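Local coordinates for protein transcriptional regulator AcuR (Rhodobacter sphaeroides 2.4.1, PDB 3BRU) that represses transcription of its own operon as a TetR-family DNA-binding regulator, probably by binding two operator sequences in the promoter, at residues E55-A59 with A60-K64. Sequence-based numbering, arbitrary orientation.
Sequences EILKA and ARVPK
Leu-57 reaches from the end of helix 53-60 over Val-62 and Lys-64, across the turn of the helix-turn-helix motif predicted for this TetR-type DNA-binding domain. Followed outward, its CB already meets the turn, 3.8 Å from Val-62 O. With CG anti to the carbonyl carbon (chi1 -63°), the branch leans over the residues that lead into helix 64-70, and its two methyls divide them. CD2 lies 4.1 Å from CG2 of Val-62, the two side chains crossing at about a right angle. CD1 goes to Lys-64, 3.7 Å from its CA and 3.8 Å from its CB. The bends at chi3 and chi4 of that lysine fold its chain back, so NZ also passes near CD1 while forming a salt bridge with Asp-54.

The backbone evidence shows how the helix stops. Arg-61 leaves it with positive phi, which turns the chain toward Pro-63, at the N-cap position of helix 64-70. Val-62 also touches Ser-34 and Leu-35, linking the turn to helix 31-45. The Arg-61 side chain, extended from CG to NE, crosses beyond the C-terminal end of the helix; in one of its two conformers a face of the guanidinium lies over Ala-59 O, a less certain contact. Ala-60 N donates to Ile-56 O at 2.8 Å, with an N-H...O angle of 161°, a regular helical bond. Leu-57 O then receives two weak ones: Arg-61 N at 2.7 Å but strongly bent (119°), and Val-62 N, straighter but long at 3.4 Å.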
loop_
_atom_site.group_PDB
_atom_site.type_symbol
_atom_site.label_atom_id
_atom_site.label_comp_id
_atom_site.label_asym_id
_atom_site.label_seq_id
_atom_site.Cartn_x
_atom_site.Cartn_y
_atom_site.Cartn_z
ATOM N N GLU A 55 25.139 -3.002 2.101
ATOM C CA GLU A 55 24.471 -2.378 3.255
ATOM C C GLU A 55 24.021 -3.431 4.292
ATOM O O GLU A 55 24.214 -3.249 5.478
ATOM C CB GLU A 55 23.313 -1.484 2.773
ATOM C CG GLU A 55 22.295 -1.043 3.832
ATOM C CD GLU A 55 21.185 -0.087 3.275
ATOM O OE1 GLU A 55 21.358 0.518 2.171
ATOM O OE2 GLU A 55 20.141 0.085 3.974
ATOM N N ILE A 56 23.442 -4.534 3.822
ATOM C CA ILE A 56 23.074 -5.674 4.688
ATOM C C ILE A 56 24.295 -6.229 5.432
ATOM O O ILE A 56 24.217 -6.453 6.647
ATOM C CB ILE A 56 22.371 -6.845 3.897
ATOM C CG1 ILE A 56 21.009 -6.408 3.319
ATOM C CG2 ILE A 56 22.269 -8.147 4.721
ATOM C CD1 ILE A 56 20.113 -5.689 4.280
ATOM N N LEU A 57 25.403 -6.453 4.723
ATOM C CA LEU A 57 26.602 -7.013 5.334
ATOM C C LEU A 57 27.142 -6.100 6.442
ATOM O O LEU A 57 27.548 -6.579 7.519
ATOM C CB LEU A 57 27.699 -7.238 4.277
ATOM C CG LEU A 57 27.406 -8.237 3.161
ATOM C CD1 LEU A 57 28.659 -8.433 2.275
ATOM C CD2 LEU A 57 26.869 -9.545 3.729
ATOM N N LYS A 58 27.179 -4.797 6.142
ATOM C CA LYS A 58 27.656 -3.789 7.065
ATOM C C LYS A 58 26.776 -3.710 8.328
ATOM O O LYS A 58 27.276 -3.581 9.424
ATOM C CB LYS A 58 27.757 -2.432 6.357
ATOM C CG LYS A 58 28.338 -1.299 7.213
ATOM C CD LYS A 58 28.372 0.036 6.442
ATOM C CE LYS A 58 28.721 1.200 7.371
ATOM N NZ LYS A 58 29.497 2.282 6.664
ATOM N N ALA A 59 25.467 -3.796 8.177
ATOM C CA ALA A 59 24.588 -3.850 9.333
ATOM C C ALA A 59 24.703 -5.181 10.120
ATOM O O ALA A 59 24.727 -5.173 11.345
ATOM C CB ALA A 59 23.134 -3.564 8.894
ATOM N N ALA A 60 24.792 -6.309 9.414
ATOM C CA ALA A 60 24.917 -7.623 10.029
ATOM C C ALA A 60 26.325 -7.892 10.602
ATOM O O ALA A 60 26.465 -8.770 11.467
ATOM C CB ALA A 60 24.531 -8.697 9.052
ATOM N N ARG A 61 27.338 -7.124 10.140
ATOM C CA ARG A 61 28.735 -7.328 10.513
ATOM C C ARG A 61 29.168 -8.772 10.235
ATOM O O ARG A 61 29.815 -9.406 11.070
ATOM C CB ARG A 61 28.985 -6.953 11.984
ATOM C CG ARG A 61 28.595 -5.521 12.351
ATOM C CD ARG A 61 28.639 -5.273 13.868
ATOM N NE ARG A 61 27.736 -4.181 14.245
ATOM C CZ ARG A 61 26.467 -4.347 14.624
ATOM N NH1 ARG A 61 25.726 -3.285 14.927
ATOM N NH2 ARG A 61 25.933 -5.570 14.703
ATOM N N VAL A 62 28.785 -9.299 9.061
ATOM C CA VAL A 62 29.215 -10.640 8.615
ATOM C C VAL A 62 29.971 -10.489 7.283
ATOM O O VAL A 62 29.642 -9.587 6.495
ATOM C CB VAL A 62 28.071 -11.701 8.496
ATOM C CG1 VAL A 62 26.879 -11.394 9.421
ATOM C CG2 VAL A 62 27.616 -11.837 7.092
ATOM N N PRO A 63 31.051 -11.292 7.077
ATOM C CA PRO A 63 31.767 -11.301 5.779
ATOM C C PRO A 63 30.951 -11.801 4.557
ATOM O O PRO A 63 30.044 -12.633 4.688
ATOM C CB PRO A 63 32.966 -12.214 6.050
ATOM C CG PRO A 63 32.578 -13.032 7.245
ATOM C CD PRO A 63 31.719 -12.155 8.079
ATOM N N LYS A 64 31.309 -11.296 3.378
ATOM C CA LYS A 64 30.637 -11.603 2.112
ATOM C C LYS A 64 30.567 -13.126 1.803
ATOM O O LYS A 64 29.582 -13.637 1.252
ATOM C CB LYS A 64 31.358 -10.851 0.989
ATOM C CG LYS A 64 30.516 -10.666 -0.273
ATOM C CD LYS A 64 31.257 -9.859 -1.372
ATOM C CE LYS A 64 31.057 -8.292 -1.247
ATOM N NZ LYS A 64 29.655 -7.765 -1.547
#